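Local coordinates for protein phosphodiesterase (PDB 4G75) that probably kills competing Pseudomonas strains as a colicin M-like bacteriocin, using a magnesium-dependent phosphodiesterase activity to degrade a peptidoglycan precursor, at residues Y198-D203 / N209-I214; M159-E164 / S204-N209; E164-K169 / I277-A282. All coordinates share one frame; numbering follows the deposited sequence.

All three contacts lie in the colicin M family region, where the mixed sheet meets the helical part of the chain. Contact 1 closes the connection between strands 188-199 and 213-224 and carries two of the magnesium ligands; contact 2, its centre about 8 Å away, packs helix 205-208 from that same connection against the residues after strand 159-160. The centre of contact 3 lies about 6 Å from that of contact 2 and about 11 Å from that of contact 1; it brings in strand 275-278 and the residues after it. Along the chain the order is 159-169, 198-214, then 277-282, so distant segments converge beside the metal site.

Contact 1 (Y198-D203 / N209-I214); sequences YATAKD and NTVGEI. With MG (magnesium ion), chain B; EDO (1,2-ethanediol), chain G; EDO (1,2-ethanediol), chain D.
Val211 approaches Thr200 through one methyl, CG2, which lies 3.9 Å from Thr200 OG1, while its carbonyl turns to the metal: Val211 O binds the magnesium ion at 2.2 Å. Next, Gly212, in a positive-phi conformation (62°), offers its carbonyl to Thr200 and is gripped twice. Thr200 OG1 donates to Gly212 O at 2.7 Å from a position tilted only modestly from the carbonyl plane, and Thr200 N donates to the same oxygen at 3.2 Å from well above that plane. With chi1 at 65°, Thr200 OG1 sits between its own backbone N and carbonyl carbon, which lets hydroxyl and amide converge on one acceptor. Glu213 begins the strand and forms a non-hydrogen-bonded antiparallel pair with Ala199; its CA-H points at Tyr198 O, and Glu213 O supplies a second carbonyl to the magnesium at 2.4 Å. Ile214 and Tyr198 then form the hydrogen-bonded pair, Tyr198 N donating to Ile214 O at 2.8 Å and Ile214 N returning a bond to Tyr198 O. On the face that Ile214 shares with Tyr198, Ile214 CD1 meets Thr200 CG2 at 3.7 Å, the two side chains crossing at about a right angle. The Tyr198 ring leads away from this pairing and is tethered by its hydroxyl to Asp203 OD2 at 2.6 Å; a bound 1,2-ethanediol lies over the centre of one ring face. Asp241 OD2 and two waters add to the magnesium shell. The whole is an antiparallel strand pair in which the end of the helix-bearing connection (Val211 O) and the start of the returning strand (Glu213 O) each give a carbonyl to a metal, the magnesium site of this colicin M-like domain.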
loop_
_atom_site.group_PDB
_atom_site.type_symbol
_atom_site.label_atom_id
_atom_site.label_comp_id
_atom_site.label_asym_id
_atom_site.label_seq_id
_atom_site.Cartn_x
_atom_site.Cartn_y
_atom_site.Cartn_z
ATOM N N TYR A 198 9.038 11.520 -9.692
ATOM C CA TYR A 198 7.703 11.985 -9.391
ATOM C C TYR A 198 7.333 11.589 -7.982
ATOM O O TYR A 198 7.393 10.409 -7.626
ATOM C CB TYR A 198 6.696 11.406 -10.387
ATOM C CG TYR A 198 5.376 12.138 -10.402
ATOM C CD1 TYR A 198 5.183 13.247 -11.219
ATOM C CD2 TYR A 198 4.325 11.725 -9.598
ATOM C CE1 TYR A 198 3.968 13.926 -11.237
ATOM C CE2 TYR A 198 3.113 12.400 -9.598
ATOM C CZ TYR A 198 2.943 13.500 -10.416
ATOM O OH TYR A 198 1.736 14.162 -10.423
ATOM N N ALA A 199 6.967 12.581 -7.181
ATOM C CA ALA A 199 6.577 12.338 -5.795
ATOM C C ALA A 199 5.110 11.968 -5.780
ATOM O O ALA A 199 4.248 12.839 -5.887
ATOM C CB ALA A 199 6.819 13.584 -4.954
ATOM N N THR A 200 4.816 10.678 -5.664
ATOM C CA THR A 200 3.425 10.242 -5.767
ATOM C C THR A 200 2.559 10.779 -4.622
ATOM O O THR A 200 1.349 10.921 -4.776
ATOM C CB THR A 200 3.298 8.707 -5.876
ATOM O OG1 THR A 200 3.754 8.090 -4.667
ATOM C CG2 THR A 200 4.120 8.187 -7.050
ATOM N N ALA A 201 3.178 11.089 -3.487
ATOM C CA ALA A 201 2.427 11.605 -2.334
ATOM C C ALA A 201 1.745 12.937 -2.631
ATOM O O ALA A 201 0.789 13.313 -1.950
ATOM C CB ALA A 201 3.327 11.724 -1.109
ATOM N N LYS A 202 2.227 13.653 -3.643
ATOM C CA LYS A 202 1.565 14.893 -4.045
ATOM C C LYS A 202 0.122 14.623 -4.466
ATOM O O LYS A 202 -0.751 15.479 -4.314
ATOM C CB LYS A 202 2.312 15.577 -5.195
ATOM C CG LYS A 202 3.167 16.769 -4.781
ATOM C CD LYS A 202 4.650 16.429 -4.725
ATOM C CE LYS A 202 5.493 17.690 -4.578
ATOM N NZ LYS A 202 6.908 17.487 -5.005
ATOM N N ASP A 203 -0.121 13.421 -4.983
ATOM C CA ASP A 203 -1.400 13.085 -5.593
ATOM C C ASP A 203 -2.202 12.061 -4.810
ATOM O O ASP A 203 -3.425 12.058 -4.860
ATOM C CB ASP A 203 -1.184 12.514 -7.000
ATOM C CG ASP A 203 -0.656 13.538 -7.976
ATOM O OD1 ASP A 203 -0.746 14.742 -7.676
ATOM O OD2 ASP A 203 -0.157 13.133 -9.048
ATOM N N ASN A 209 2.666 6.380 0.416
ATOM C CA ASN A 209 2.983 5.572 1.584
ATOM C C ASN A 209 3.400 4.164 1.177
ATOM O O ASN A 209 3.707 3.331 2.023
ATOM C CB ASN A 209 1.753 5.517 2.493
ATOM C CG ASN A 209 2.076 5.096 3.914
ATOM O OD1 ASN A 209 3.146 5.396 4.461
ATOM N ND2 ASN A 209 1.137 4.414 4.526
ATOM N N THR A 210 3.407 3.897 -0.127
ATOM C CA THR A 210 3.783 2.582 -0.637
ATOM C C THR A 210 5.061 2.648 -1.478
ATOM O O THR A 210 6.085 2.064 -1.119
ATOM C CB THR A 210 2.643 1.952 -1.476
ATOM O OG1 THR A 210 1.446 1.896 -0.683
ATOM C CG2 THR A 210 3.018 0.543 -1.921
ATOM N N VAL A 211 4.981 3.351 -2.601
ATOM C CA VAL A 211 6.126 3.519 -3.491
ATOM C C VAL A 211 6.839 4.859 -3.341
ATOM O O VAL A 211 8.000 4.974 -3.710
ATOM C CB VAL A 211 5.738 3.334 -4.971
ATOM C CG1 VAL A 211 5.322 1.888 -5.220
ATOM C CG2 VAL A 211 4.618 4.303 -5.362
ATOM N N GLY A 212 6.150 5.872 -2.827
ATOM C CA GLY A 212 6.755 7.185 -2.641
ATOM C C GLY A 212 7.210 7.822 -3.945
ATOM O O GLY A 212 6.421 7.968 -4.881
ATOM N N GLU A 213 8.477 8.217 -4.010
ATOM C CA GLU A 213 9.007 8.781 -5.248
ATOM C C GLU A 213 9.329 7.671 -6.238
ATOM O O GLU A 213 10.024 6.715 -5.902
ATOM C CB GLU A 213 10.263 9.619 -4.991
ATOM C CG GLU A 213 10.712 10.389 -6.229
ATOM C CD GLU A 213 12.100 10.991 -6.098
ATOM O OE1 GLU A 213 12.193 12.215 -5.868
ATOM O OE2 GLU A 213 13.094 10.244 -6.229
ATOM N N ILE A 214 8.821 7.799 -7.461
ATOM C CA ILE A 214 9.108 6.828 -8.506
ATOM C C ILE A 214 9.702 7.578 -9.684
ATOM O O ILE A 214 9.732 8.798 -9.681
ATOM C CB ILE A 214 7.844 6.085 -8.949
ATOM C CG1 ILE A 214 6.805 7.069 -9.497
ATOM C CG2 ILE A 214 7.260 5.301 -7.773
ATOM C CD1 ILE A 214 5.543 6.402 -10.019
HETATM MG MG MG B . 10.197 5.107 -4.142
HETATM C C1 EDO G . 6.669 15.811 -7.787
HETATM O O1 EDO G . 7.811 14.960 -7.921
HETATM C C2 EDO G . 5.432 15.086 -8.294
HETATM O O2 EDO G . 4.454 16.058 -8.684
HETATM C C1 EDO D . 7.417 3.617 4.338
HETATM O O1 EDO D . 8.085 2.543 3.666
HETATM C C2 EDO D . 5.948 3.647 3.944
HETATM O O2 EDO D . 5.297 2.446 4.370
HETATM O O HOH W 1 12.740 5.177 -4.327
HETATM O O HOH W 2 10.499 3.869 -1.953
#

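Contact 2 (M159-E164 / S204-N209); sequences MNFPIE and SWVAGN. With EDO (1,2-ethanediol), chain D.
Phe161 reaches across to helix 205-208 with the far end of its ring, and Val206 and Ala207 receive it. Its CZ comes 4.4 Å from Val206 CG1, a methyl that lies at the ring edge, close to the ring plane. Ala207 is approached through its backbone carbon instead, Phe161 CE2 standing 4.5 Å from Ala207 CA at an oblique angle. Both are loose van der Waals contacts, and no hydrogen bond joins the two segments. In Phe161 the ring carbon CG is anti to the backbone N (chi1 -158°), which carries the ring from the residue just after strand 159-160 toward the helix. Val206 splits its two methyls between neighbours: CG1 meets Phe161, whereas CG2 lies 3.5 Å above one face of the Trp205 indole, offset toward the rim. The turn that presents Val206 and Ala207 is fixed at its start by Ser204, the N-cap residue, whose OG accepts a nearly straight bond from Ala207 N (3.1 Å, 169°). That same hydroxyl is also bonded to Leu166 O, tying the cap to the loop after strand 159-160. Thr143 of helix 143-153 touches both Phe161 and Val206, and Ile277 of strand 275-278 packs on Phe161, so the phenyl ring is held among the short helix 205-208, helix 143-153 and the sheet.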
loop_
_atom_site.group_PDB
_atom_site.type_symbol
_atom_site.label_atom_id
_atom_site.label_comp_id
_atom_site.label_asym_id
_atom_site.label_seq_id
_atom_site.Cartn_x
_atom_site.Cartn_y
_atom_site.Cartn_z
HETATM N N MSE A 159 6.078 -7.572 -6.733
HETATM C CA MSE A 159 4.669 -7.204 -6.687
HETATM C C MSE A 159 4.414 -6.176 -7.776
HETATM O O MSE A 159 5.302 -5.408 -8.119
HETATM C CB MSE A 159 4.306 -6.610 -5.325
HETATM C CG MSE A 159 4.407 -7.611 -4.180
HETATM SE SE MSE A 159 2.995 -8.979 -4.250
HETATM C CE MSE A 159 1.450 -7.874 -3.823
ATOM N N ASN A 160 3.202 -6.170 -8.319
ATOM C CA ASN A 160 2.810 -5.166 -9.300
ATOM C C ASN A 160 1.863 -4.126 -8.701
ATOM O O ASN A 160 0.911 -4.484 -8.016
ATOM C CB ASN A 160 2.138 -5.841 -10.501
ATOM C CG ASN A 160 3.142 -6.474 -11.452
ATOM O OD1 ASN A 160 2.895 -7.537 -12.018
ATOM N ND2 ASN A 160 4.271 -5.814 -11.636
ATOM N N PHE A 161 2.149 -2.849 -8.949
ATOM C CA PHE A 161 1.251 -1.749 -8.611
ATOM C C PHE A 161 0.861 -1.109 -9.940
ATOM O O PHE A 161 1.581 -0.248 -10.457
ATOM C CB PHE A 161 1.972 -0.732 -7.715
ATOM C CG PHE A 161 1.048 0.136 -6.885
ATOM C CD1 PHE A 161 -0.189 0.540 -7.374
ATOM C CD2 PHE A 161 1.440 0.575 -5.628
ATOM C CE1 PHE A 161 -1.030 1.338 -6.618
ATOM C CE2 PHE A 161 0.609 1.378 -4.865
ATOM C CZ PHE A 161 -0.632 1.759 -5.358
ATOM N N PRO A 162 -0.264 -1.553 -10.525
ATOM C CA PRO A 162 -0.640 -1.009 -11.840
ATOM C C PRO A 162 -0.643 0.524 -11.827
ATOM O O PRO A 162 -1.130 1.145 -10.879
ATOM C CB PRO A 162 -2.041 -1.573 -12.065
ATOM C CG PRO A 162 -2.062 -2.864 -11.238
ATOM C CD PRO A 162 -1.234 -2.545 -10.021
ATOM N N ILE A 163 -0.096 1.131 -12.876
ATOM C CA ILE A 163 0.131 2.572 -12.865
ATOM C C ILE A 163 -1.150 3.381 -12.647
ATOM O O ILE A 163 -1.130 4.398 -11.966
ATOM C CB ILE A 163 0.874 3.051 -14.141
ATOM C CG1 ILE A 163 1.458 4.453 -13.934
ATOM C CG2 ILE A 163 -0.029 2.967 -15.365
ATOM C CD1 ILE A 163 2.362 4.926 -15.094
ATOM N N GLU A 164 -2.257 2.925 -13.223
ATOM C CA GLU A 164 -3.524 3.635 -13.087
ATOM C C GLU A 164 -4.083 3.561 -11.665
ATOM O O GLU A 164 -4.950 4.357 -11.289
ATOM C CB GLU A 164 -4.557 3.129 -14.111
ATOM C CG GLU A 164 -5.064 1.706 -13.883
ATOM C CD GLU A 164 -4.170 0.631 -14.497
ATOM O OE1 GLU A 164 -3.046 0.947 -14.960
ATOM O OE2 GLU A 164 -4.597 -0.544 -14.515
ATOM N N SER A 204 -1.501 11.171 -4.118
ATOM C CA SER A 204 -2.123 9.957 -3.599
ATOM C C SER A 204 -1.456 9.527 -2.302
ATOM O O SER A 204 -0.280 9.184 -2.309
ATOM C CB SER A 204 -1.977 8.844 -4.645
ATOM O OG SER A 204 -2.335 7.573 -4.118
ATOM N N TRP A 205 -2.186 9.546 -1.185
ATOM C CA TRP A 205 -1.570 9.139 0.076
ATOM C C TRP A 205 -1.153 7.673 0.019
ATOM O O TRP A 205 -0.090 7.315 0.516
ATOM C CB TRP A 205 -2.464 9.433 1.298
ATOM C CG TRP A 205 -3.510 8.388 1.614
ATOM C CD1 TRP A 205 -4.823 8.404 1.246
ATOM C CD2 TRP A 205 -3.326 7.197 2.392
ATOM N NE1 TRP A 205 -5.467 7.290 1.733
ATOM C CE2 TRP A 205 -4.569 6.533 2.439
ATOM C CE3 TRP A 205 -2.231 6.624 3.041
ATOM C CZ2 TRP A 205 -4.745 5.324 3.116
ATOM C CZ3 TRP A 205 -2.408 5.427 3.714
ATOM C CH2 TRP A 205 -3.652 4.789 3.747
ATOM N N VAL A 206 -1.975 6.839 -0.614
ATOM C CA VAL A 206 -1.670 5.415 -0.735
ATOM C C VAL A 206 -0.371 5.166 -1.511
ATOM O O VAL A 206 0.517 4.424 -1.058
ATOM C CB VAL A 206 -2.857 4.630 -1.374
ATOM C CG1 VAL A 206 -2.472 3.183 -1.652
ATOM C CG2 VAL A 206 -4.092 4.694 -0.475
ATOM N N ALA A 207 -0.238 5.786 -2.675
ATOM C CA ALA A 207 0.987 5.608 -3.446
ATOM C C ALA A 207 2.167 6.178 -2.670
ATOM O O ALA A 207 3.233 5.572 -2.619
ATOM C CB ALA A 207 0.876 6.267 -4.821
ATOM N N GLY A 208 1.976 7.353 -2.076
ATOM C CA GLY A 208 3.045 7.997 -1.332
ATOM C C GLY A 208 3.563 7.154 -0.184
ATOM O O GLY A 208 4.749 7.197 0.150
ATOM N N ASN A 209 2.666 6.380 0.416
ATOM C CA ASN A 209 2.983 5.572 1.584
ATOM C C ASN A 209 3.400 4.164 1.177
ATOM O O ASN A 209 3.707 3.331 2.023
ATOM C CB ASN A 209 1.753 5.517 2.493
ATOM C CG ASN A 209 2.076 5.096 3.914
ATOM O OD1 ASN A 209 3.146 5.396 4.461
ATOM N ND2 ASN A 209 1.137 4.414 4.526
HETATM C C1 EDO D . 7.417 3.617 4.338
HETATM O O1 EDO D . 8.085 2.543 3.666
HETATM C C2 EDO D . 5.948 3.647 3.944
HETATM O O2 EDO D . 5.297 2.446 4.370
#

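Contact 3 (E164-K169 / I277-A282); sequences ERLNIK and IGIPGA. With EDO (1,2-ethanediol), chain J.
The Glu164 carboxylate comes within 4.4 Å of Pro280 O, measured from Glu164 OE1, and small molecules fill in between. Off one face of the carboxylate stands a water that donates to Glu164 OE1 at 2.7 Å and to Ala282 O at 2.8 Å, bridging the two segments. A bound 1,2-ethanediol, probably from the crystallisation liquor, comes to the oxygen end of the carboxylate, at little height from its plane: its O2 lies 2.7 Å from Glu164 OE1, with OE2 farther off, and donates a hydrogen bond to Pro280 O at 2.9 Å. Its C2 rests against the Pro280 ring, nearest to CB at 3.8 Å. Glu164 folds over to meet them, its chain bent at chi2 (-85°), which brings the carboxylate nearer to 277-282 than its CB direction would suggest. Here strand 275-278, which runs parallel to strand 159-160 and antiparallel to strand 229-243 in the mixed sheet, is followed along strand 229-243 by strand 283-290; Gly281, in the short link between them, has a positive phi (106°). Deeper in, the contact becomes apolar. Leu166 CD1 touches Ile279 CG2 at 3.8 Å, methyl to methyl, with the side chains crossing at about a right angle. Ile279 holds CG2 anti to its backbone N, bringing this branch to Leu166. Ile214 of strand 213-224 packs against both residues, and the nearest atom of the Ile279 side chain is about 7 Å from the magnesium ion. Farther along 164-169, Lys169 N is hydrogen-bonded to Asp203 OD2, fastening the loop to the connection just before helix 205-208.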
loop_
_atom_site.group_PDB
_atom_site.type_symbol
_atom_site.label_atom_id
_atom_site.label_comp_id
_atom_site.label_asym_id
_atom_site.label_seq_id
_atom_site.Cartn_x
_atom_site.Cartn_y
_atom_site.Cartn_z
ATOM N N GLU A 164 -2.257 2.925 -13.223
ATOM C CA GLU A 164 -3.524 3.635 -13.087
ATOM C C GLU A 164 -4.083 3.561 -11.665
ATOM O O GLU A 164 -4.950 4.357 -11.289
ATOM C CB GLU A 164 -4.557 3.129 -14.111
ATOM C CG GLU A 164 -5.064 1.706 -13.883
ATOM C CD GLU A 164 -4.170 0.631 -14.497
ATOM O OE1 GLU A 164 -3.046 0.947 -14.960
ATOM O OE2 GLU A 164 -4.597 -0.544 -14.515
ATOM N N ARG A 165 -3.593 2.614 -10.870
ATOM C CA ARG A 165 -4.077 2.484 -9.492
ATOM C C ARG A 165 -3.276 3.333 -8.513
ATOM O O ARG A 165 -3.634 3.433 -7.348
ATOM C CB ARG A 165 -4.105 1.019 -9.038
ATOM C CG ARG A 165 -5.151 0.199 -9.782
ATOM C CD ARG A 165 -5.236 -1.255 -9.324
ATOM N NE ARG A 165 -6.398 -1.886 -9.940
ATOM C CZ ARG A 165 -7.583 -2.029 -9.355
ATOM N NH1 ARG A 165 -7.782 -1.627 -8.107
ATOM N NH2 ARG A 165 -8.567 -2.605 -10.016
ATOM N N LEU A 166 -2.189 3.934 -8.986
ATOM C CA LEU A 166 -1.443 4.887 -8.165
ATOM C C LEU A 166 -2.297 6.099 -7.823
ATOM O O LEU A 166 -2.069 6.765 -6.815
ATOM C CB LEU A 166 -0.170 5.359 -8.883
ATOM C CG LEU A 166 0.918 4.337 -9.204
ATOM C CD1 LEU A 166 1.976 4.994 -10.076
ATOM C CD2 LEU A 166 1.553 3.752 -7.933
ATOM N N ASN A 167 -3.275 6.389 -8.677
ATOM C CA ASN A 167 -4.074 7.603 -8.549
ATOM C C ASN A 167 -3.225 8.871 -8.652
ATOM O O ASN A 167 -3.445 9.842 -7.925
ATOM C CB ASN A 167 -4.865 7.603 -7.240
ATOM C CG ASN A 167 -6.111 8.459 -7.318
ATOM O OD1 ASN A 167 -6.670 8.648 -8.395
ATOM N ND2 ASN A 167 -6.555 8.974 -6.177
ATOM N N ILE A 168 -2.245 8.859 -9.549
ATOM C CA ILE A 168 -1.458 10.059 -9.789
ATOM C C ILE A 168 -2.037 10.849 -10.964
ATOM O O ILE A 168 -2.768 10.304 -11.787
ATOM C CB ILE A 168 0.042 9.762 -9.991
ATOM C CG1 ILE A 168 0.262 8.810 -11.171
ATOM C CG2 ILE A 168 0.649 9.202 -8.700
ATOM C CD1 ILE A 168 1.739 8.686 -11.572
ATOM N N LYS A 169 -1.714 12.136 -11.012
ATOM C CA LYS A 169 -2.236 13.042 -12.027
ATOM C C LYS A 169 -1.118 13.928 -12.561
ATOM O O LYS A 169 -1.145 15.149 -12.379
ATOM C CB LYS A 169 -3.320 13.934 -11.415
ATOM C CG LYS A 169 -4.469 13.190 -10.752
ATOM C CD LYS A 169 -5.442 12.652 -11.789
ATOM C CE LYS A 169 -6.770 12.244 -11.159
ATOM N NZ LYS A 169 -6.646 11.071 -10.246
ATOM N N ILE A 277 8.853 -3.486 -6.855
ATOM C CA ILE A 277 7.465 -3.236 -7.206
ATOM C C ILE A 277 7.435 -2.783 -8.661
ATOM O O ILE A 277 7.909 -1.698 -9.000
ATOM C CB ILE A 277 6.801 -2.201 -6.273
ATOM C CG1 ILE A 277 6.661 -2.789 -4.862
ATOM C CG2 ILE A 277 5.422 -1.799 -6.803
ATOM C CD1 ILE A 277 6.130 -1.806 -3.824
ATOM N N GLY A 278 6.903 -3.636 -9.522
ATOM C CA GLY A 278 6.670 -3.243 -10.894
ATOM C C GLY A 278 5.488 -2.295 -10.923
ATOM O O GLY A 278 4.548 -2.428 -10.133
ATOM N N ILE A 279 5.533 -1.332 -11.833
ATOM C CA ILE A 279 4.457 -0.362 -11.969
ATOM C C ILE A 279 4.044 -0.372 -13.430
ATOM O O ILE A 279 4.354 0.548 -14.180
ATOM C CB ILE A 279 4.905 1.040 -11.527
ATOM C CG1 ILE A 279 5.507 0.979 -10.117
ATOM C CG2 ILE A 279 3.733 2.033 -11.577
ATOM C CD1 ILE A 279 6.100 2.304 -9.637
ATOM N N PRO A 280 3.358 -1.447 -13.842
ATOM C CA PRO A 280 3.083 -1.708 -15.259
ATOM C C PRO A 280 1.980 -0.835 -15.827
ATOM O O PRO A 280 1.113 -0.352 -15.088
ATOM C CB PRO A 280 2.642 -3.174 -15.266
ATOM C CG PRO A 280 2.097 -3.414 -13.903
ATOM C CD PRO A 280 2.862 -2.522 -12.963
ATOM N N GLY A 281 2.018 -0.640 -17.140
ATOM C CA GLY A 281 0.934 0.035 -17.832
ATOM C C GLY A 281 1.307 1.440 -18.240
ATOM O O GLY A 281 2.419 1.913 -17.968
ATOM N N ALA A 282 0.371 2.116 -18.891
ATOM C CA ALA A 282 0.616 3.465 -19.365
ATOM C C ALA A 282 -0.551 4.388 -19.062
ATOM O O ALA A 282 -1.711 3.969 -19.054
ATOM C CB ALA A 282 0.905 3.453 -20.866
HETATM C C1 EDO J . -1.814 -2.813 -17.460
HETATM O O1 EDO J . -2.180 -1.692 -18.270
HETATM C C2 EDO J . -0.956 -2.321 -16.302
HETATM O O2 EDO J . -1.606 -1.216 -15.666
HETATM O O HOH W 3 -3.109 2.105 -17.427
#